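Local coordinates for GDP-L-fucose synthase (Campylobacter jejuni subsp. jejuni serotype O:2, PDB 7M13), which makes GDP-D-glycero-L-gluco-heptose for the capsular polysaccharide, as an NADPH-dependent oxidoreductase of the fucose synthase subfamily, at residues Thr164-Asn169 / Arg317-Ser322; Arg241-His246 / Ile279-Asp284; Thr275-Gly280 / Cys321-Ser326. All coordinates share one frame; numbering follows the deposited sequence.

Contact 1: Thr164-Asn169 / Arg317-Ser322. With NAP (NADP nicotinamide-adenine-dinucleotide phosphate), chain E.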
loop_
_atom_site.group_PDB
_atom_site.type_symbol
_atom_site.label_atom_id
_atom_site.label_comp_id
_atom_site.label_asym_id
_atom_site.label_seq_id
_atom_site.Cartn_x
_atom_site.Cartn_y
_atom_site.Cartn_z
ATOM N N THR B 164 -14.262 -4.891 3.548
ATOM C CA THR B 164 -13.379 -5.815 2.813
ATOM C C THR B 164 -13.647 -7.242 3.290
ATOM O O THR B 164 -13.539 -7.497 4.514
ATOM C CB THR B 164 -11.888 -5.484 2.976
ATOM O OG1 THR B 164 -11.700 -4.180 2.388
ATOM C CG2 THR B 164 -10.992 -6.466 2.273
ATOM N N LEU B 165 -13.909 -8.134 2.351
ATOM C CA LEU B 165 -14.063 -9.573 2.575
ATOM C C LEU B 165 -12.897 -10.281 1.904
ATOM O O LEU B 165 -12.612 -10.005 0.737
ATOM C CB LEU B 165 -15.385 -10.055 1.976
ATOM C CG LEU B 165 -16.644 -9.350 2.449
ATOM C CD1 LEU B 165 -17.888 -9.938 1.772
ATOM C CD2 LEU B 165 -16.784 -9.432 3.970
ATOM N N VAL B 166 -12.228 -11.183 2.609
ATOM C CA VAL B 166 -10.956 -11.779 2.151
ATOM C C VAL B 166 -11.127 -13.285 1.972
ATOM O O VAL B 166 -11.577 -13.929 2.915
ATOM C CB VAL B 166 -9.829 -11.464 3.145
ATOM C CG1 VAL B 166 -8.483 -11.904 2.609
ATOM C CG2 VAL B 166 -9.817 -9.974 3.501
ATOM N N LEU B 167 -10.728 -13.815 0.820
ATOM C CA LEU B 167 -10.844 -15.259 0.516
ATOM C C LEU B 167 -9.540 -15.780 -0.074
ATOM O O LEU B 167 -8.659 -14.992 -0.468
ATOM C CB LEU B 167 -12.006 -15.512 -0.448
ATOM C CG LEU B 167 -11.938 -14.823 -1.809
ATOM C CD1 LEU B 167 -12.524 -15.728 -2.877
ATOM C CD2 LEU B 167 -12.672 -13.504 -1.795
ATOM N N ASN B 168 -9.445 -17.106 -0.173
ATOM C CA ASN B 168 -8.248 -17.787 -0.701
ATOM C C ASN B 168 -8.427 -18.320 -2.129
ATOM O O ASN B 168 -7.544 -18.069 -2.937
ATOM C CB ASN B 168 -7.850 -18.921 0.242
ATOM C CG ASN B 168 -7.091 -18.371 1.429
ATOM O OD1 ASN B 168 -6.191 -17.549 1.253
ATOM N ND2 ASN B 168 -7.376 -18.889 2.619
ATOM N N ASN B 169 -9.477 -19.091 -2.416
ATOM C CA ASN B 169 -9.638 -19.712 -3.760
ATOM C C ASN B 169 -11.112 -19.724 -4.104
ATOM O O ASN B 169 -11.892 -20.308 -3.366
ATOM C CB ASN B 169 -9.112 -21.153 -3.868
ATOM C CG ASN B 169 -7.625 -21.268 -3.653
ATOM O OD1 ASN B 169 -6.841 -20.917 -4.531
ATOM N ND2 ASN B 169 -7.257 -21.706 -2.454
ATOM N N ARG B 317 -3.048 -22.882 3.131
ATOM C CA ARG B 317 -3.701 -21.601 3.494
ATOM C C ARG B 317 -5.149 -21.906 3.809
ATOM O O ARG B 317 -5.836 -22.467 2.946
ATOM C CB ARG B 317 -3.690 -20.535 2.385
ATOM C CG ARG B 317 -2.309 -20.223 1.850
ATOM C CD ARG B 317 -1.540 -19.545 2.965
ATOM N NE ARG B 317 -1.532 -18.117 2.769
ATOM C CZ ARG B 317 -0.827 -17.276 3.510
ATOM N NH1 ARG B 317 -0.807 -16.001 3.178
ATOM N NH2 ARG B 317 -0.161 -17.709 4.564
ATOM N N LEU B 318 -5.612 -21.506 4.983
ATOM C CA LEU B 318 -7.006 -21.721 5.397
ATOM C C LEU B 318 -7.393 -20.525 6.241
ATOM O O LEU B 318 -6.674 -20.271 7.234
ATOM C CB LEU B 318 -7.066 -23.009 6.240
ATOM C CG LEU B 318 -8.376 -23.265 6.973
ATOM C CD1 LEU B 318 -9.523 -23.385 6.001
ATOM C CD2 LEU B 318 -8.259 -24.510 7.839
ATOM N N MET B 319 -8.504 -19.885 5.910
ATOM C CA MET B 319 -9.024 -18.763 6.729
ATOM C C MET B 319 -9.629 -19.262 8.039
ATOM O O MET B 319 -10.390 -20.229 8.030
ATOM C CB MET B 319 -10.100 -17.975 5.995
ATOM C CG MET B 319 -9.645 -17.225 4.763
ATOM S SD MET B 319 -8.129 -16.304 5.017
ATOM C CE MET B 319 -8.168 -15.358 3.494
ATOM N N ASP B 320 -9.426 -18.524 9.117
ATOM C CA ASP B 320 -10.264 -18.593 10.331
ATOM C C ASP B 320 -11.499 -17.742 10.042
ATOM O O ASP B 320 -11.310 -16.529 9.819
ATOM C CB ASP B 320 -9.475 -18.090 11.536
ATOM C CG ASP B 320 -10.197 -18.316 12.852
ATOM O OD1 ASP B 320 -11.437 -18.312 12.848
ATOM O OD2 ASP B 320 -9.526 -18.540 13.861
ATOM N N CYS B 321 -12.669 -18.362 9.932
ATOM C CA CYS B 321 -13.938 -17.665 9.631
ATOM C C CYS B 321 -14.752 -17.427 10.898
ATOM O O CYS B 321 -15.972 -17.200 10.805
ATOM C CB CYS B 321 -14.710 -18.441 8.587
ATOM S SG CYS B 321 -13.905 -18.361 6.960
ATOM N N SER B 322 -14.145 -17.476 12.075
ATOM C CA SER B 322 -14.874 -17.223 13.344
ATOM C C SER B 322 -15.566 -15.852 13.330
ATOM O O SER B 322 -16.704 -15.708 13.820
ATOM C CB SER B 322 -13.966 -17.370 14.547
ATOM O OG SER B 322 -13.403 -18.674 14.592
HETATM P PA NAP E . -11.908 -12.384 -12.406
HETATM O O1A NAP E . -10.433 -12.454 -12.669
HETATM O O2A NAP E . -12.736 -13.586 -12.791
HETATM O O5B NAP E . -12.574 -11.154 -13.121
HETATM C C5B NAP E . -12.003 -9.851 -13.014
HETATM C C4B NAP E . -12.832 -8.946 -13.872
HETATM O O4B NAP E . -12.318 -7.605 -13.692
HETATM C C3B NAP E . -12.765 -9.251 -15.383
HETATM O O3B NAP E . -14.084 -9.401 -15.896
HETATM C C2B NAP E . -12.004 -8.061 -15.954
HETATM O O2B NAP E . -12.464 -7.648 -17.242
HETATM C C1B NAP E . -12.337 -6.963 -14.950
HETATM N N9A NAP E . -11.345 -5.910 -14.968
HETATM C C8A NAP E . -10.013 -6.004 -14.701
HETATM N N7A NAP E . -9.346 -4.896 -14.916
HETATM C C5A NAP E . -10.304 -4.013 -15.368
HETATM C C6A NAP E . -10.222 -2.671 -15.781
HETATM N N6A NAP E . -9.083 -1.974 -15.849
HETATM N N1A NAP E . -11.373 -2.088 -16.184
HETATM C C2A NAP E . -12.511 -2.795 -16.148
HETATM N N3A NAP E . -12.700 -4.066 -15.786
HETATM C C4A NAP E . -11.541 -4.622 -15.411
HETATM O O3 NAP E . -12.132 -12.072 -10.855
HETATM P PN NAP E . -12.606 -13.060 -9.711
HETATM O O1N NAP E . -11.788 -14.290 -9.793
HETATM O O2N NAP E . -14.077 -13.142 -9.802
HETATM O O5D NAP E . -12.180 -12.220 -8.406
HETATM C C5D NAP E . -13.091 -11.341 -7.786
HETATM C C4D NAP E . -12.411 -10.751 -6.583
HETATM O O4D NAP E . -12.102 -11.803 -5.628
HETATM C C3D NAP E . -11.088 -10.030 -6.876
HETATM O O3D NAP E . -10.923 -8.900 -6.008
HETATM C C2D NAP E . -10.088 -11.112 -6.581
HETATM O O2D NAP E . -8.772 -10.624 -6.337
HETATM C C1D NAP E . -10.701 -11.773 -5.363
HETATM N N1N NAP E . -10.162 -13.138 -5.172
HETATM C C2N NAP E . -10.341 -14.121 -6.106
HETATM C C3N NAP E . -9.763 -15.335 -5.949
HETATM C C7N NAP E . -9.912 -16.435 -6.938
HETATM O O7N NAP E . -9.497 -17.573 -6.638
HETATM N N7N NAP E . -10.494 -16.152 -8.100
HETATM C C4N NAP E . -9.001 -15.627 -4.752
HETATM C C5N NAP E . -8.888 -14.557 -3.786
HETATM C C6N NAP E . -9.380 -13.384 -4.045
HETATM P P2B NAP E . -12.005 -8.451 -18.568
HETATM O O1X NAP E . -12.843 -9.698 -18.537
HETATM O O2X NAP E . -10.556 -8.665 -18.536
HETATM O O3X NAP E . -12.386 -7.494 -19.715
#
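Arg317 meets Asn168 through the base of its side chain: CB lies 4.0 Å from Asn168 ND2, and the two side chains cross at about a right angle. Beyond CB the arginine bends at chi2 (-67°) and again at chi3. That carries its guanidinium away from Asn168 to the carbonyls of Gly112, Tyr115 and Pro116, a cluster of acceptors suited to a group with many N-H donors.

Leu318 N bonds to Asn121 OD1, while the side chain points away from 164-169 and packs on Glu243 and Asp284.

Met319 makes the main apolar contact. It and Asn168 come from opposite directions and pass each other, Met319 CG 3.5 Å from Asn168 ND2. Its CE reaches Val166 CG1 at 3.6 Å and lies 3.8 Å from Leu167 C. A flexible thioether suits this place, since it can pass a polar amide and still end on a valine methyl. The amide nitrogen finds its partner in Glu243: Asn168 ND2 and Met319 N both donate to Glu243 OE1, so one carboxylate oxygen ties the two segments together.

Asp320 forms an Asx turn: its OD1 accepts from Ser322 N at 2.9 Å (159°) and also from Ser322 OG, just where helix 322-326 begins.

Leu167 points away from all this, toward the cofactor. With chi1 at 60°, its CG sits 3.6 Å from C5N of the nicotinamide, and Asn168 O lies 3.4 Å from C4N, the hydride-carrying carbon. This is the nicotinamide end of a Rossmann-type cofactor site, in which the C-terminal part of a central parallel strand lies against the ring, here backed by the loop 317-322.

Contact 2: Arg241-His246 / Ile279-Asp284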
loop_
_atom_site.group_PDB
_atom_site.type_symbol
_atom_site.label_atom_id
_atom_site.label_comp_id
_atom_site.label_asym_id
_atom_site.label_seq_id
_atom_site.Cartn_x
_atom_site.Cartn_y
_atom_site.Cartn_z
ATOM N N ARG B 241 -2.543 -28.484 0.892
ATOM C CA ARG B 241 -3.956 -28.236 1.271
ATOM C C ARG B 241 -4.415 -26.897 0.695
ATOM O O ARG B 241 -3.617 -25.961 0.631
ATOM C CB ARG B 241 -4.147 -28.279 2.787
ATOM C CG ARG B 241 -3.646 -29.577 3.410
ATOM C CD ARG B 241 -3.965 -29.710 4.882
ATOM N NE ARG B 241 -5.373 -29.930 5.097
ATOM C CZ ARG B 241 -6.023 -31.070 4.929
ATOM N NH1 ARG B 241 -5.378 -32.166 4.542
ATOM N NH2 ARG B 241 -7.322 -31.115 5.155
ATOM N N ARG B 242 -5.682 -26.832 0.315
ATOM C CA ARG B 242 -6.315 -25.586 -0.175
ATOM C C ARG B 242 -7.743 -25.532 0.347
ATOM O O ARG B 242 -8.341 -26.612 0.557
ATOM C CB ARG B 242 -6.345 -25.587 -1.704
ATOM C CG ARG B 242 -5.048 -25.141 -2.352
ATOM C CD ARG B 242 -5.224 -25.192 -3.847
ATOM N NE ARG B 242 -3.956 -25.087 -4.542
ATOM C CZ ARG B 242 -3.207 -26.115 -4.919
ATOM N NH1 ARG B 242 -2.073 -25.894 -5.566
ATOM N NH2 ARG B 242 -3.597 -27.354 -4.662
ATOM N N GLU B 243 -8.236 -24.308 0.570
ATOM C CA GLU B 243 -9.606 -23.947 0.957
ATOM C C GLU B 243 -10.262 -23.443 -0.331
ATOM O O GLU B 243 -9.529 -22.879 -1.174
ATOM C CB GLU B 243 -9.551 -22.785 1.956
ATOM C CG GLU B 243 -10.881 -22.442 2.543
ATOM C CD GLU B 243 -10.867 -21.195 3.373
ATOM O OE1 GLU B 243 -9.798 -20.412 3.397
ATOM O OE2 GLU B 243 -11.899 -20.988 4.018
ATOM N N PHE B 244 -11.558 -23.662 -0.500
ATOM C CA PHE B 244 -12.300 -23.150 -1.677
ATOM C C PHE B 244 -13.594 -22.526 -1.191
ATOM O O PHE B 244 -14.167 -22.927 -0.149
ATOM C CB PHE B 244 -12.597 -24.258 -2.694
ATOM C CG PHE B 244 -11.374 -24.950 -3.215
ATOM C CD1 PHE B 244 -10.712 -24.468 -4.328
ATOM C CD2 PHE B 244 -10.883 -26.088 -2.586
ATOM C CE1 PHE B 244 -9.567 -25.082 -4.806
ATOM C CE2 PHE B 244 -9.740 -26.703 -3.075
ATOM C CZ PHE B 244 -9.084 -26.201 -4.171
ATOM N N ILE B 245 -14.073 -21.535 -1.941
ATOM C CA ILE B 245 -15.416 -20.969 -1.708
ATOM C C ILE B 245 -16.097 -20.910 -3.070
ATOM O O ILE B 245 -15.486 -20.436 -4.038
ATOM C CB ILE B 245 -15.392 -19.616 -0.959
ATOM C CG1 ILE B 245 -16.813 -19.173 -0.600
ATOM C CG2 ILE B 245 -14.614 -18.551 -1.733
ATOM C CD1 ILE B 245 -16.910 -17.905 0.240
ATOM N N HIS B 246 -17.325 -21.406 -3.106
ATOM C CA HIS B 246 -18.153 -21.357 -4.320
ATOM C C HIS B 246 -18.658 -19.929 -4.487
ATOM O O HIS B 246 -19.089 -19.325 -3.492
ATOM C CB HIS B 246 -19.275 -22.382 -4.191
ATOM C CG HIS B 246 -20.057 -22.582 -5.438
ATOM N ND1 HIS B 246 -21.048 -21.716 -5.828
ATOM C CD2 HIS B 246 -19.977 -23.544 -6.393
ATOM C CE1 HIS B 246 -21.569 -22.142 -6.972
ATOM N NE2 HIS B 246 -20.935 -23.286 -7.336
ATOM N N ILE B 279 -13.669 -14.653 4.660
ATOM C CA ILE B 279 -14.842 -15.459 4.249
ATOM C C ILE B 279 -14.301 -16.785 3.716
ATOM O O ILE B 279 -13.133 -16.874 3.322
ATOM C CB ILE B 279 -15.748 -14.709 3.253
ATOM C CG1 ILE B 279 -15.062 -14.362 1.936
ATOM C CG2 ILE B 279 -16.345 -13.479 3.917
ATOM C CD1 ILE B 279 -15.981 -13.804 0.875
ATOM N N GLY B 280 -15.143 -17.800 3.747
ATOM C CA GLY B 280 -14.677 -19.149 3.419
ATOM C C GLY B 280 -15.597 -20.167 4.051
ATOM O O GLY B 280 -16.599 -19.808 4.630
ATOM N N THR B 281 -15.218 -21.429 3.941
ATOM C CA THR B 281 -16.018 -22.543 4.496
ATOM C C THR B 281 -15.397 -23.055 5.797
ATOM O O THR B 281 -16.076 -23.821 6.463
ATOM C CB THR B 281 -16.131 -23.682 3.476
ATOM O OG1 THR B 281 -14.832 -24.239 3.285
ATOM C CG2 THR B 281 -16.717 -23.244 2.152
ATOM N N GLY B 282 -14.167 -22.661 6.110
ATOM C CA GLY B 282 -13.494 -22.991 7.376
ATOM C C GLY B 282 -12.825 -24.344 7.316
ATOM O O GLY B 282 -12.229 -24.764 8.313
ATOM N N ILE B 283 -12.863 -24.985 6.152
ATOM C CA ILE B 283 -12.415 -26.391 5.972
ATOM C C ILE B 283 -11.467 -26.416 4.784
ATOM O O ILE B 283 -11.790 -25.775 3.739
ATOM C CB ILE B 283 -13.639 -27.298 5.746
ATOM C CG1 ILE B 283 -14.621 -27.209 6.923
ATOM C CG2 ILE B 283 -13.188 -28.724 5.489
ATOM C CD1 ILE B 283 -16.087 -27.315 6.548
ATOM N N ASP B 284 -10.341 -27.108 4.886
ATOM C CA ASP B 284 -9.456 -27.292 3.720
ATOM C C ASP B 284 -9.337 -28.782 3.393
ATOM O O ASP B 284 -9.826 -29.614 4.201
ATOM C CB ASP B 284 -8.101 -26.618 3.893
ATOM C CG ASP B 284 -7.215 -27.135 5.007
ATOM O OD1 ASP B 284 -7.631 -28.073 5.714
ATOM O OD2 ASP B 284 -6.116 -26.551 5.162
HETATM O O HOH W 1 -12.568 -25.845 1.058
#
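The loop that leads from strand 277-278 to strand 285-286 lies along strand 241-246, and the salt bridge between Arg241 and Asp284 closes its far end. Arg241 grips side-on: NE (3.0 Å) and NH2 (3.1 Å) both donate to Asp284 OD1. The oxygen lies in the guanidinium plane, yet both nitrogens reach it from one face of the carboxylate, whose plane is turned 68° from the guanidinium. Asp284 CG stands between its backbone N and carbonyl carbon (chi1 64°), which turns the carboxylate toward Arg241. Asp284 CB, placed by the backbone, packs closely on Arg242 O at 3.3 Å.

Glu243, extended, reaches the turn, where its OE2 accepts a weak hydrogen bond from Thr281 N (3.3 Å), while OE1 is taken by Met319 N and Asn168 ND2, so a single buried carboxylate serves three parts of the chain. The neighbouring Gly280 has backbone angles open essentially to glycine alone, and its bare CA comes 3.4 Å from Glu243 OE2. Gly282, at positive phi, likewise suits the turn.

Here the otherwise parallel Rossmann-type sheet has its one antiparallel pairing, strand 241-246 with 285-286: Arg242 bonds through its backbone to Tyr285, and its side chain, predicted to bind substrate, starts out away from the loop. Two residues on, at the break in strand 241-246, a water accepts from Phe244 N and donates to Ile283 O. Thr281 lays its CG2 methyl 3.4 Å from Phe244 O. Ile245, with CG1 anti to the backbone N (chi1 -173°), sends CD1 toward the backbone of Gly280 and, more loosely, to the CD1 methyl of Ile279.

Contact 3: Thr275-Gly280 / Cys321-Ser326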
loop_
_atom_site.group_PDB
_atom_site.type_symbol
_atom_site.label_atom_id
_atom_site.label_comp_id
_atom_site.label_asym_id
_atom_site.label_seq_id
_atom_site.Cartn_x
_atom_site.Cartn_y
_atom_site.Cartn_z
ATOM N N THR B 275 -10.201 -4.516 10.455
ATOM C CA THR B 275 -11.669 -4.577 10.301
ATOM C C THR B 275 -12.113 -5.265 9.028
ATOM O O THR B 275 -13.332 -5.291 8.775
ATOM C CB THR B 275 -12.293 -3.197 10.435
ATOM O OG1 THR B 275 -11.768 -2.319 9.441
ATOM C CG2 THR B 275 -12.111 -2.634 11.818
ATOM N N HIS B 276 -11.177 -5.779 8.233
ATOM C CA HIS B 276 -11.507 -6.713 7.145
ATOM C C HIS B 276 -12.074 -7.998 7.741
ATOM O O HIS B 276 -11.911 -8.246 8.964
ATOM C CB HIS B 276 -10.291 -6.990 6.269
ATOM C CG HIS B 276 -9.100 -7.500 6.974
ATOM N ND1 HIS B 276 -8.298 -6.700 7.731
ATOM C CD2 HIS B 276 -8.600 -8.761 7.051
ATOM C CE1 HIS B 276 -7.324 -7.442 8.248
ATOM N NE2 HIS B 276 -7.493 -8.707 7.845
ATOM N N ILE B 277 -12.753 -8.787 6.914
ATOM C CA ILE B 277 -13.410 -10.039 7.394
ATOM C C ILE B 277 -13.014 -11.165 6.467
ATOM O O ILE B 277 -13.301 -11.102 5.270
ATOM C CB ILE B 277 -14.940 -9.892 7.381
ATOM C CG1 ILE B 277 -15.442 -8.556 7.929
ATOM C CG2 ILE B 277 -15.567 -11.076 8.079
ATOM C CD1 ILE B 277 -16.901 -8.325 7.661
ATOM N N ASN B 278 -12.515 -12.245 7.031
ATOM C CA ASN B 278 -12.245 -13.447 6.220
ATOM C C ASN B 278 -13.576 -14.139 5.871
ATOM O O ASN B 278 -14.470 -14.194 6.708
ATOM C CB ASN B 278 -11.399 -14.451 6.977
ATOM C CG ASN B 278 -10.016 -13.949 7.263
ATOM O OD1 ASN B 278 -9.486 -13.080 6.557
ATOM N ND2 ASN B 278 -9.408 -14.543 8.299
ATOM N N ILE B 279 -13.669 -14.653 4.660
ATOM C CA ILE B 279 -14.842 -15.459 4.249
ATOM C C ILE B 279 -14.301 -16.785 3.716
ATOM O O ILE B 279 -13.133 -16.874 3.322
ATOM C CB ILE B 279 -15.748 -14.709 3.253
ATOM C CG1 ILE B 279 -15.062 -14.362 1.936
ATOM C CG2 ILE B 279 -16.345 -13.479 3.917
ATOM C CD1 ILE B 279 -15.981 -13.804 0.875
ATOM N N GLY B 280 -15.143 -17.800 3.747
ATOM C CA GLY B 280 -14.677 -19.149 3.419
ATOM C C GLY B 280 -15.597 -20.167 4.051
ATOM O O GLY B 280 -16.599 -19.808 4.630
ATOM N N CYS B 321 -12.669 -18.362 9.932
ATOM C CA CYS B 321 -13.938 -17.665 9.631
ATOM C C CYS B 321 -14.752 -17.427 10.898
ATOM O O CYS B 321 -15.972 -17.200 10.805
ATOM C CB CYS B 321 -14.710 -18.441 8.587
ATOM S SG CYS B 321 -13.905 -18.361 6.960
ATOM N N SER B 322 -14.145 -17.476 12.075
ATOM C CA SER B 322 -14.874 -17.223 13.344
ATOM C C SER B 322 -15.566 -15.852 13.330
ATOM O O SER B 322 -16.704 -15.708 13.820
ATOM C CB SER B 322 -13.966 -17.370 14.547
ATOM O OG SER B 322 -13.403 -18.674 14.592
ATOM N N LYS B 323 -14.936 -14.813 12.761
ATOM C CA LYS B 323 -15.498 -13.452 12.858
ATOM C C LYS B 323 -16.749 -13.366 11.970
ATOM O O LYS B 323 -17.774 -12.878 12.430
ATOM C CB LYS B 323 -14.422 -12.445 12.469
ATOM C CG LYS B 323 -14.841 -11.004 12.451
ATOM C CD LYS B 323 -13.646 -10.183 11.946
ATOM C CE LYS B 323 -13.791 -8.696 12.024
ATOM N NZ LYS B 323 -12.455 -8.117 11.732
ATOM N N ILE B 324 -16.697 -13.869 10.736
ATOM C CA ILE B 324 -17.920 -13.823 9.900
ATOM C C ILE B 324 -18.988 -14.695 10.518
ATOM O O ILE B 324 -20.151 -14.321 10.461
ATOM C CB ILE B 324 -17.654 -14.125 8.420
ATOM C CG1 ILE B 324 -18.894 -13.821 7.566
ATOM C CG2 ILE B 324 -17.149 -15.528 8.178
ATOM C CD1 ILE B 324 -19.280 -12.346 7.471
ATOM N N HIS B 325 -18.637 -15.844 11.078
ATOM C CA HIS B 325 -19.669 -16.669 11.767
ATOM C C HIS B 325 -20.333 -15.864 12.883
ATOM O O HIS B 325 -21.575 -15.915 12.983
ATOM C CB HIS B 325 -19.059 -17.947 12.327
ATOM C CG HIS B 325 -18.585 -18.882 11.289
ATOM N ND1 HIS B 325 -17.699 -19.873 11.613
ATOM C CD2 HIS B 325 -18.831 -18.986 9.961
ATOM C CE1 HIS B 325 -17.432 -20.571 10.535
ATOM N NE2 HIS B 325 -18.129 -20.048 9.495
ATOM N N SER B 326 -19.569 -15.099 13.647
ATOM C CA SER B 326 -20.054 -14.300 14.799
ATOM C C SER B 326 -20.988 -13.196 14.317
ATOM O O SER B 326 -21.863 -12.755 15.081
ATOM C CB SER B 326 -18.888 -13.754 15.597
ATOM O OG SER B 326 -18.291 -12.613 14.988
HETATM O O HOH W 2 -14.127 -14.376 9.483
HETATM O O HOH W 3 -18.424 -20.668 6.740
#
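The imidazole of His325 reaches Gly280 through a water lying in the ring plane at its edge, 2.8 Å from NE2; the same water donates to Gly280 O. Over one face of the ring, displaced toward the rim, sits Cys321 O, 3.1 Å above the plane, so the carbonyl one helical turn earlier lies against the histidine.

Lys323 makes the direct polar link. Its chain is fully extended, with CG anti to the backbone N (chi1 177°), and it runs alongside the strand until NZ bonds to His276 O at 2.8 Å. The bond is fairly straight at the carbonyl (157°), though the ammonium is tilted from the carbonyl plane. A lysine suits this place because its methylenes can lie beside Ile277 while its end still reaches a backbone acceptor.

Ile324 fills the middle. Its branched CB rests 3.7 Å from Ile277 CG2, and the two side chains cross at about a right angle; its CG2 presses on Asn278 O at 3.3 Å. A second water accepts from Ile324 N, a first-turn N-H that lacks a helical carbonyl partner, and lies 2.8 Å from Asn278 O.

Cys321, at the N-cap position, turns SG onto the backbone, 3.5 Å from Gly280 N, where glycine offers no side chain to keep the sulfur off. Asn278 gives ND2 to Asp320 O, just before the helix, and its OD1 accepts from Tyr115 OH.

Val253 of helix 247-260 packs on both Ile279 and Ile324. The arrangement is that of a short, roughly one-turn helix packed against a Rossmann-type sheet at strand 277-278, which pairs in parallel with strand 162-171.

In the fold
Strand 162-171 is the common element: it pairs in parallel with both 241-246 and 277-278, so the three contacts gather round it and these two neighbours in the Rossmann-type sheet. The centre of contact 1 lies 7 Å from those of contacts 2 and 3, which are 12 Å from each other. Along the chain, contact 2 is nested within the loop closed by contact 1; contact 3 shares Ile279 and Gly280 with contact 2, and Cys321 and Ser322 with contact 1. Backbone bonds from Thr164 and Val166 to Ile277 and Ile279 stitch them together, so late parts of the chain back the strand whose other side faces the nicotinamide.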